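Local structure of putative uncharacterized protein (Vibrio cholerae, 4G7X) at residues H22-G27 / V36-C41; S30-S35 / L43-D48; P82-D85 / A89-E92. The protein probably binds the C-terminal domain of the host protein TolA, as the N-terminal (N1) domain of the CTXphi phage coat protein pIII does in infection. All blocks are in the same frame, centred on the assembly; numbering follows the deposited sequence.

Contact 1 of 3, residues H22-G27 / V36-C41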
loop_
_atom_site.group_PDB
_atom_site.type_symbol
_atom_site.label_atom_id
_atom_site.label_comp_id
_atom_site.label_asym_id
_atom_site.label_seq_id
_atom_site.Cartn_x
_atom_site.Cartn_y
_atom_site.Cartn_z
ATOM N N HIS A 22 -2.786 1.482 5.367
ATOM C CA HIS A 22 -2.245 2.586 4.574
ATOM C C HIS A 22 -0.749 2.571 4.548
ATOM O O HIS A 22 -0.109 2.455 5.591
ATOM C CB HIS A 22 -2.730 3.921 5.127
ATOM C CG HIS A 22 -4.099 4.301 4.648
ATOM N ND1 HIS A 22 -5.221 3.787 5.182
ATOM C CD2 HIS A 22 -4.502 5.155 3.627
ATOM C CE1 HIS A 22 -6.290 4.293 4.539
ATOM N NE2 HIS A 22 -5.850 5.131 3.592
ATOM N N GLN A 23 -0.171 2.680 3.357
ATOM C CA GLN A 23 1.275 2.857 3.251
ATOM C C GLN A 23 1.599 4.337 3.339
ATOM O O GLN A 23 1.020 5.149 2.617
ATOM C CB GLN A 23 1.833 2.282 1.950
ATOM C CG GLN A 23 3.283 2.688 1.703
ATOM C CD GLN A 23 3.971 1.812 0.682
ATOM O OE1 GLN A 23 4.104 0.603 0.871
ATOM N NE2 GLN A 23 4.418 2.420 -0.409
ATOM N N LEU A 24 2.525 4.680 4.227
ATOM C CA LEU A 24 3.004 6.050 4.352
ATOM C C LEU A 24 4.484 6.109 4.040
ATOM O O LEU A 24 5.230 5.189 4.389
ATOM C CB LEU A 24 2.734 6.592 5.758
ATOM C CG LEU A 24 1.263 6.701 6.174
ATOM C CD1 LEU A 24 1.184 7.218 7.597
ATOM C CD2 LEU A 24 0.477 7.597 5.232
ATOM N N LEU A 25 4.897 7.198 3.391
ATOM C CA LEU A 25 6.289 7.414 2.998
ATOM C C LEU A 25 6.968 8.439 3.888
ATOM O O LEU A 25 6.360 9.441 4.278
ATOM C CB LEU A 25 6.370 7.887 1.547
ATOM C CG LEU A 25 5.686 7.005 0.505
ATOM C CD1 LEU A 25 5.743 7.682 -0.856
ATOM C CD2 LEU A 25 6.277 5.605 0.452
ATOM N N PHE A 26 8.237 8.195 4.193
ATOM C CA PHE A 26 9.024 9.100 5.027
ATOM C C PHE A 26 10.405 9.267 4.429
ATOM O O PHE A 26 10.801 8.524 3.522
ATOM C CB PHE A 26 9.133 8.568 6.462
ATOM C CG PHE A 26 7.806 8.295 7.104
ATOM C CD1 PHE A 26 7.106 9.315 7.737
ATOM C CD2 PHE A 26 7.237 7.028 7.042
ATOM C CE1 PHE A 26 5.870 9.074 8.317
ATOM C CE2 PHE A 26 5.999 6.779 7.615
ATOM C CZ PHE A 26 5.315 7.801 8.254
ATOM N N GLY A 27 11.142 10.244 4.944
ATOM C CA GLY A 27 12.513 10.450 4.522
ATOM C C GLY A 27 13.422 9.291 4.875
ATOM O O GLY A 27 13.170 8.546 5.828
ATOM N N VAL A 36 0.984 8.348 13.429
ATOM C CA VAL A 36 0.855 9.426 12.461
ATOM C C VAL A 36 -0.590 9.894 12.431
ATOM O O VAL A 36 -1.512 9.075 12.339
ATOM C CB VAL A 36 1.262 8.976 11.038
ATOM C CG1 VAL A 36 1.031 10.093 10.027
ATOM C CG2 VAL A 36 2.716 8.533 11.002
ATOM N N LEU A 37 -0.778 11.206 12.513
ATOM C CA LEU A 37 -2.083 11.802 12.265
ATOM C C LEU A 37 -2.236 12.010 10.762
ATOM O O LEU A 37 -1.665 12.941 10.184
ATOM C CB LEU A 37 -2.243 13.102 13.050
ATOM C CG LEU A 37 -3.645 13.715 13.081
ATOM C CD1 LEU A 37 -4.651 12.765 13.722
ATOM C CD2 LEU A 37 -3.581 15.029 13.841
ATOM N N PHE A 38 -2.983 11.103 10.139
ATOM C CA PHE A 38 -3.115 11.059 8.691
ATOM C C PHE A 38 -4.546 11.365 8.309
ATOM O O PHE A 38 -5.461 10.601 8.637
ATOM C CB PHE A 38 -2.708 9.679 8.154
ATOM C CG PHE A 38 -2.929 9.515 6.673
ATOM C CD1 PHE A 38 -4.087 8.906 6.190
ATOM C CD2 PHE A 38 -1.989 9.984 5.763
ATOM C CE1 PHE A 38 -4.297 8.764 4.825
ATOM C CE2 PHE A 38 -2.192 9.838 4.398
ATOM C CZ PHE A 38 -3.346 9.229 3.929
ATOM N N ASP A 39 -4.727 12.483 7.609
ATOM C CA ASP A 39 -6.048 12.914 7.155
ATOM C C ASP A 39 -7.057 12.933 8.321
ATOM O O ASP A 39 -8.221 12.546 8.177
ATOM C CB ASP A 39 -6.513 12.011 6.003
ATOM C CG ASP A 39 -7.489 12.696 5.066
ATOM O OD1 ASP A 39 -7.478 13.942 4.958
ATOM O OD2 ASP A 39 -8.270 11.967 4.424
ATOM N N GLY A 40 -6.582 13.384 9.482
ATOM C CA GLY A 40 -7.410 13.509 10.682
ATOM C C GLY A 40 -7.540 12.249 11.522
ATOM O O GLY A 40 -8.106 12.294 12.605
ATOM N N CYS A 41 -7.009 11.134 11.022
ATOM C CA CYS A 41 -7.111 9.838 11.679
ATOM C C CYS A 41 -5.773 9.435 12.276
ATOM O O CYS A 41 -4.749 9.471 11.592
ATOM C CB CYS A 41 -7.550 8.780 10.668
ATOM S SG CYS A 41 -7.932 7.168 11.392
#

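Contact 2 of 3, residues S30-S35 / L43-D48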
loop_
_atom_site.group_PDB
_atom_site.type_symbol
_atom_site.label_atom_id
_atom_site.label_comp_id
_atom_site.label_asym_id
_atom_site.label_seq_id
_atom_site.Cartn_x
_atom_site.Cartn_y
_atom_site.Cartn_z
ATOM N N SER A 30 14.738 7.648 8.553
ATOM C CA SER A 30 13.745 7.901 9.589
ATOM C C SER A 30 13.746 6.750 10.586
ATOM O O SER A 30 13.970 5.602 10.201
ATOM C CB SER A 30 12.343 7.995 8.985
ATOM O OG SER A 30 12.169 9.191 8.251
ATOM N N PRO A 31 13.478 7.052 11.868
ATOM C CA PRO A 31 13.130 5.973 12.778
ATOM C C PRO A 31 11.818 5.365 12.299
ATOM O O PRO A 31 11.142 5.948 11.439
ATOM C CB PRO A 31 12.924 6.698 14.104
ATOM C CG PRO A 31 12.430 8.045 13.692
ATOM C CD PRO A 31 13.232 8.374 12.467
ATOM N N ILE A 32 11.463 4.201 12.826
ATOM C CA ILE A 32 10.191 3.586 12.479
ATOM C C ILE A 32 9.083 4.424 13.100
ATOM O O ILE A 32 8.820 4.347 14.300
ATOM C CB ILE A 32 10.112 2.113 12.921
ATOM C CG1 ILE A 32 11.302 1.328 12.356
ATOM C CG2 ILE A 32 8.792 1.502 12.459
ATOM C CD1 ILE A 32 11.300 -0.151 12.690
ATOM N N VAL A 33 8.454 5.251 12.271
ATOM C CA VAL A 33 7.451 6.194 12.743
ATOM C C VAL A 33 6.291 5.423 13.376
ATOM O O VAL A 33 5.706 4.542 12.756
ATOM C CB VAL A 33 7.007 7.144 11.604
ATOM C CG1 VAL A 33 5.913 8.085 12.076
ATOM C CG2 VAL A 33 8.198 7.949 11.094
ATOM N N GLN A 34 6.005 5.733 14.637
ATOM C CA GLN A 34 5.105 4.913 15.455
ATOM C C GLN A 34 3.636 5.277 15.307
ATOM O O GLN A 34 2.777 4.403 15.195
ATOM C CB GLN A 34 5.519 4.990 16.929
ATOM C CG GLN A 34 6.889 4.377 17.206
ATOM C CD GLN A 34 6.902 2.876 17.005
ATOM O OE1 GLN A 34 6.248 2.139 17.741
ATOM N NE2 GLN A 34 7.633 2.413 16.002
ATOM N N SER A 35 3.360 6.573 15.315
ATOM C CA SER A 35 2.001 7.074 15.208
ATOM C C SER A 35 1.984 8.290 14.305
ATOM O O SER A 35 2.864 9.147 14.388
ATOM C CB SER A 35 1.438 7.429 16.585
ATOM O OG SER A 35 1.356 6.293 17.436
ATOM N N LEU A 43 -3.105 6.950 13.193
ATOM C CA LEU A 43 -2.687 5.630 12.730
ATOM C C LEU A 43 -1.459 5.168 13.484
ATOM O O LEU A 43 -0.584 5.973 13.789
ATOM C CB LEU A 43 -2.350 5.665 11.236
ATOM C CG LEU A 43 -3.336 6.280 10.237
ATOM C CD1 LEU A 43 -2.860 6.043 8.811
ATOM C CD2 LEU A 43 -4.747 5.742 10.420
ATOM N N ASP A 44 -1.390 3.866 13.750
ATOM C CA ASP A 44 -0.214 3.244 14.354
ATOM C C ASP A 44 0.449 2.259 13.393
ATOM O O ASP A 44 -0.219 1.569 12.623
ATOM C CB ASP A 44 -0.589 2.499 15.641
ATOM C CG ASP A 44 -1.004 3.425 16.774
ATOM O OD1 ASP A 44 -0.794 4.649 16.694
ATOM O OD2 ASP A 44 -1.544 2.903 17.771
ATOM N N ILE A 45 1.773 2.197 13.457
ATOM C CA ILE A 45 2.549 1.233 12.681
ATOM C C ILE A 45 2.099 -0.209 12.948
ATOM O O ILE A 45 1.853 -0.596 14.094
ATOM C CB ILE A 45 4.067 1.421 12.952
ATOM C CG1 ILE A 45 4.931 0.526 12.046
ATOM C CG2 ILE A 45 4.403 1.183 14.421
ATOM C CD1 ILE A 45 4.966 0.948 10.589
ATOM N N GLU A 46 1.988 -0.994 11.882
ATOM C CA GLU A 46 1.626 -2.402 12.005
ATOM C C GLU A 46 2.836 -3.262 12.303
ATOM O O GLU A 46 3.948 -2.970 11.863
ATOM C CB GLU A 46 0.954 -2.898 10.731
ATOM C CG GLU A 46 -0.372 -2.216 10.463
ATOM C CD GLU A 46 -1.191 -2.958 9.441
ATOM O OE1 GLU A 46 -1.674 -4.068 9.756
ATOM O OE2 GLU A 46 -1.364 -2.424 8.333
ATOM N N LYS A 47 2.601 -4.325 13.063
ATOM C CA LYS A 47 3.636 -5.280 13.414
ATOM C C LYS A 47 3.076 -6.673 13.179
ATOM O O LYS A 47 1.950 -6.958 13.581
ATOM C CB LYS A 47 4.026 -5.098 14.880
ATOM C CG LYS A 47 5.250 -5.888 15.316
ATOM C CD LYS A 47 5.676 -5.455 16.712
ATOM C CE LYS A 47 6.897 -6.222 17.193
ATOM N NZ LYS A 47 6.562 -7.562 17.749
ATOM N N ASP A 48 3.843 -7.520 12.499
ATOM C CA ASP A 48 3.451 -8.919 12.321
ATOM C C ASP A 48 4.512 -9.834 12.940
ATOM O O ASP A 48 5.349 -9.362 13.709
ATOM C CB ASP A 48 3.153 -9.235 10.842
ATOM C CG ASP A 48 4.382 -9.135 9.937
ATOM O OD1 ASP A 48 5.521 -9.066 10.439
ATOM O OD2 ASP A 48 4.205 -9.140 8.699
#

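Contact 3 of 3, residues P82-D85 / A89-E92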
loop_
_atom_site.group_PDB
_atom_site.type_symbol
_atom_site.label_atom_id
_atom_site.label_comp_id
_atom_site.label_asym_id
_atom_site.label_seq_id
_atom_site.Cartn_x
_atom_site.Cartn_y
_atom_site.Cartn_z
ATOM N N PRO A 82 5.077 17.860 15.156
ATOM C CA PRO A 82 5.635 18.369 13.911
ATOM C C PRO A 82 5.058 17.645 12.700
ATOM O O PRO A 82 4.458 16.576 12.835
ATOM C CB PRO A 82 7.126 18.037 14.037
ATOM C CG PRO A 82 7.152 16.808 14.875
ATOM C CD PRO A 82 6.008 16.947 15.847
ATOM N N MET A 83 5.235 18.229 11.525
ATOM C CA MET A 83 4.890 17.559 10.283
ATOM C C MET A 83 5.881 16.428 10.028
ATOM O O MET A 83 7.077 16.565 10.304
ATOM C CB MET A 83 4.896 18.551 9.115
ATOM C CG MET A 83 3.912 19.711 9.276
ATOM S SD MET A 83 2.189 19.211 9.485
ATOM C CE MET A 83 1.869 18.428 7.913
ATOM N N CYS A 84 5.382 15.300 9.532
ATOM C CA CYS A 84 6.269 14.205 9.146
ATOM C C CYS A 84 7.243 14.686 8.079
ATOM O O CYS A 84 6.873 15.455 7.189
ATOM C CB CYS A 84 5.470 13.008 8.620
ATOM S SG CYS A 84 4.234 12.356 9.768
ATOM N N ASP A 85 8.489 14.234 8.178
ATOM C CA ASP A 85 9.499 14.570 7.184
ATOM C C ASP A 85 9.510 13.495 6.115
ATOM O O ASP A 85 9.734 12.316 6.401
ATOM C CB ASP A 85 10.879 14.711 7.833
ATOM C CG ASP A 85 11.904 15.369 6.909
ATOM O OD1 ASP A 85 12.954 15.817 7.406
ATOM O OD2 ASP A 85 11.674 15.437 5.688
ATOM N N ALA A 89 15.094 12.637 8.051
ATOM C CA ALA A 89 14.618 11.786 9.136
ATOM C C ALA A 89 13.411 12.387 9.840
ATOM O O ALA A 89 13.468 13.509 10.350
ATOM C CB ALA A 89 15.732 11.521 10.130
ATOM N N SER A 90 12.314 11.637 9.853
ATOM C CA SER A 90 11.064 12.095 10.453
ATOM C C SER A 90 11.046 11.901 11.967
ATOM O O SER A 90 11.733 11.029 12.500
ATOM C CB SER A 90 9.899 11.323 9.829
ATOM O OG SER A 90 8.644 11.864 10.209
ATOM N N ALA A 91 10.251 12.711 12.660
ATOM C CA ALA A 91 9.916 12.428 14.057
ATOM C C ALA A 91 9.078 11.153 14.105
ATOM O O ALA A 91 8.399 10.826 13.129
ATOM C CB ALA A 91 9.153 13.596 14.653
ATOM N N GLU A 92 9.120 10.427 15.218
ATOM C CA GLU A 92 8.387 9.160 15.295
ATOM C C GLU A 92 6.911 9.327 15.661
ATOM O O GLU A 92 6.168 8.347 15.675
ATOM C CB GLU A 92 9.075 8.158 16.226
ATOM C CG GLU A 92 9.074 8.559 17.687
ATOM C CD GLU A 92 10.082 9.645 17.989
ATOM O OE1 GLU A 92 11.033 9.826 17.197
ATOM O OE2 GLU A 92 9.922 10.313 19.029
HETATM O O HOH W 1 9.166 15.098 11.391
#

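Contact 1 of 3, residues H22-G27 / V36-C41
With CG set opposite its own carbonyl carbon (chi1 -63°) and the chain extended beyond it, Leu-24 carries its methyl fork toward strand 35-38, while Phe-38, with CG trans to its amide nitrogen (chi1 175°), swings its ring inward to meet one prong. Leu-24 CD2 rests 3.5 Å from Phe-38 CD2, coming in obliquely to the ring. The other prong turns to Val-36, and the two aliphatic ends meet tip to tip, Leu-24 CD1 lying 3.8 Å from Val-36 CG1. The second methyl of Val-36, CG2, sits 3.9 Å from Phe-26 CZ, at the rim of that ring and near its plane. His-22, two residues before Leu-24, also reaches Phe-38: its CD2 is 3.8 Å from Phe-38 CE1, and the two ring planes are inclined at 48°. The alternate residues His-22, Leu-24 and Phe-26 thus present one strand face to Val-36 and Phe-38. The axes of segments 22-27 and 36-38 come no nearer than 10.6 Å, so side chains alone bridge the gap. A type I' turn from Phe-38 to Cys-41 reverses the chain; Cys-41 is disulfide-bonded to Cys-14. Tyr-96 packs on Val-36, and the ring of Tyr-98 meets that of Phe-38. Strand 20-27 pairs antiparallel with strand 64-71 of the same mixed sheet, and at His-22 it also pairs antiparallel with a strand of the other protein's chain, continuing the sheet across the interface.

Contact 2 of 3, residues S30-S35 / L43-D48
Ile-45 meets residues 32-34 with CB and both of its branches. Its CB lies 3.5 Å from the carbonyl oxygen Val-33 O. From there CG1, trans to the backbone nitrogen (chi1 -174°), runs out to pack 4.0 Å from Ile-32 CG2, the two isoleucines crossing at about a right angle. The chain then bends at chi2, so that CD1, the tip, turns from the line of CG1. CG2 turns instead to Gln-34 and lies 3.8 Å from its NE2, against the end amide. Phe-52 and Tyr-69, from the neighbouring strands, pack on the isoleucine side chain as a whole. The Gln-34 side chain is bent back at chi2, which returns its amide to its own loop: NE2 donates to Ile-32 O over 2.8 Å in a nearly straight bond (170° at the hydrogen), with the acceptor in the amide plane but the donor above the carbonyl plane of Ile-32. This fixes the rotation of the amide beside the isoleucine. The backbone here is the open end of a beta hairpin, strand 35-38 folding back on strand 41-48; Ser-35 and Asp-44 form an antiparallel non-hydrogen-bonded pair, and Ile-45 N donates to Gln-34 O over 3.0 Å. Beside that pair, Ser-35 CA makes a CA-H...O contact of 3.1 Å with Leu-43 O. On the face holding Ser-35 and Asp-44, Ser-35 OG donates to Asp-44 OD1 over 2.8 Å, reaching it from 46° above the carboxylate plane. The same OD1 is in a salt bridge with Arg-72, whose NH2 also makes a weak hydrogen bond to Ser-35 OG. Farther along strand 41-48, Glu-46 and Asp-48 form salt bridges with basic side chains of the other protein's chain.

Contact 3 of 3, residues P82-D85 / A89-E92
Ser-90 lays its short side chain against the backbone joining Cys-84 and Asp-85. With OG trans to the amide nitrogen of its own residue (chi1 -171°), the hydroxyl points at the other arm of the loop and accepts a bond from Asp-85 N, 3.1 Å away and 155° at the hydrogen. The proton of OG is spent on the next carbonyl: Ser-90 OG donates to Ala-91 O over 3.1 Å, in the carbonyl plane and on a lone pair. One hydroxyl therefore acts both ways, and the two hydrogen bonds fix its rotation. Cys-84 CA lies 3.5 Å from Ser-90 OG, while Asp-85 CB is 3.7 Å from Ser-90 CA. Farther toward Pro-82 the arms are spanned by a water, which donates to Met-83 O at 2.8 Å and accepts from Ala-91 N at 2.9 Å. Past the water, Pro-82 CG meets the methyl of Ala-91, CG to CB 3.8 Å, at the exposed end of the contact. The carboxylate of Asp-85 turns to the connecting residues, where OD2 accepts from the backbone nitrogens of Ser-87 and Gly-88. That bond to Ser-87 N closes an Asx turn at the bend between the arms. Together with the Cys-84 to Cys-94 disulfide, this is an irregular, disulfide-tied loop leading into strand 93-95, its two arms linked to each other by a serine hydroxyl and a bridging water, without regular strand pairing between them.

In the fold
The three contacts close on one another, contact 3 lying about 10 Å from contact 1 and 12 Å from contact 2, centre to centre. Contacts 1 and 2 share the hairpin of strands 35-38 and 41-48, joined by a probable hydrogen bond from Leu-43 N to Val-36 O (2.8 Å). The loop of contact 3 is tied to both: Gly-27 N lies 2.9 Å from Asp-85 O, and Gln-34 N lies 2.8 Å from Glu-92 O. Phe-26 of contact 1 is common ground, its CD1 touching Val-33 CG2 of contact 2 and Ser-90 OG of contact 3. The partner protein meets contacts 1 and 2, whereas no other chain touches the segments of contact 3.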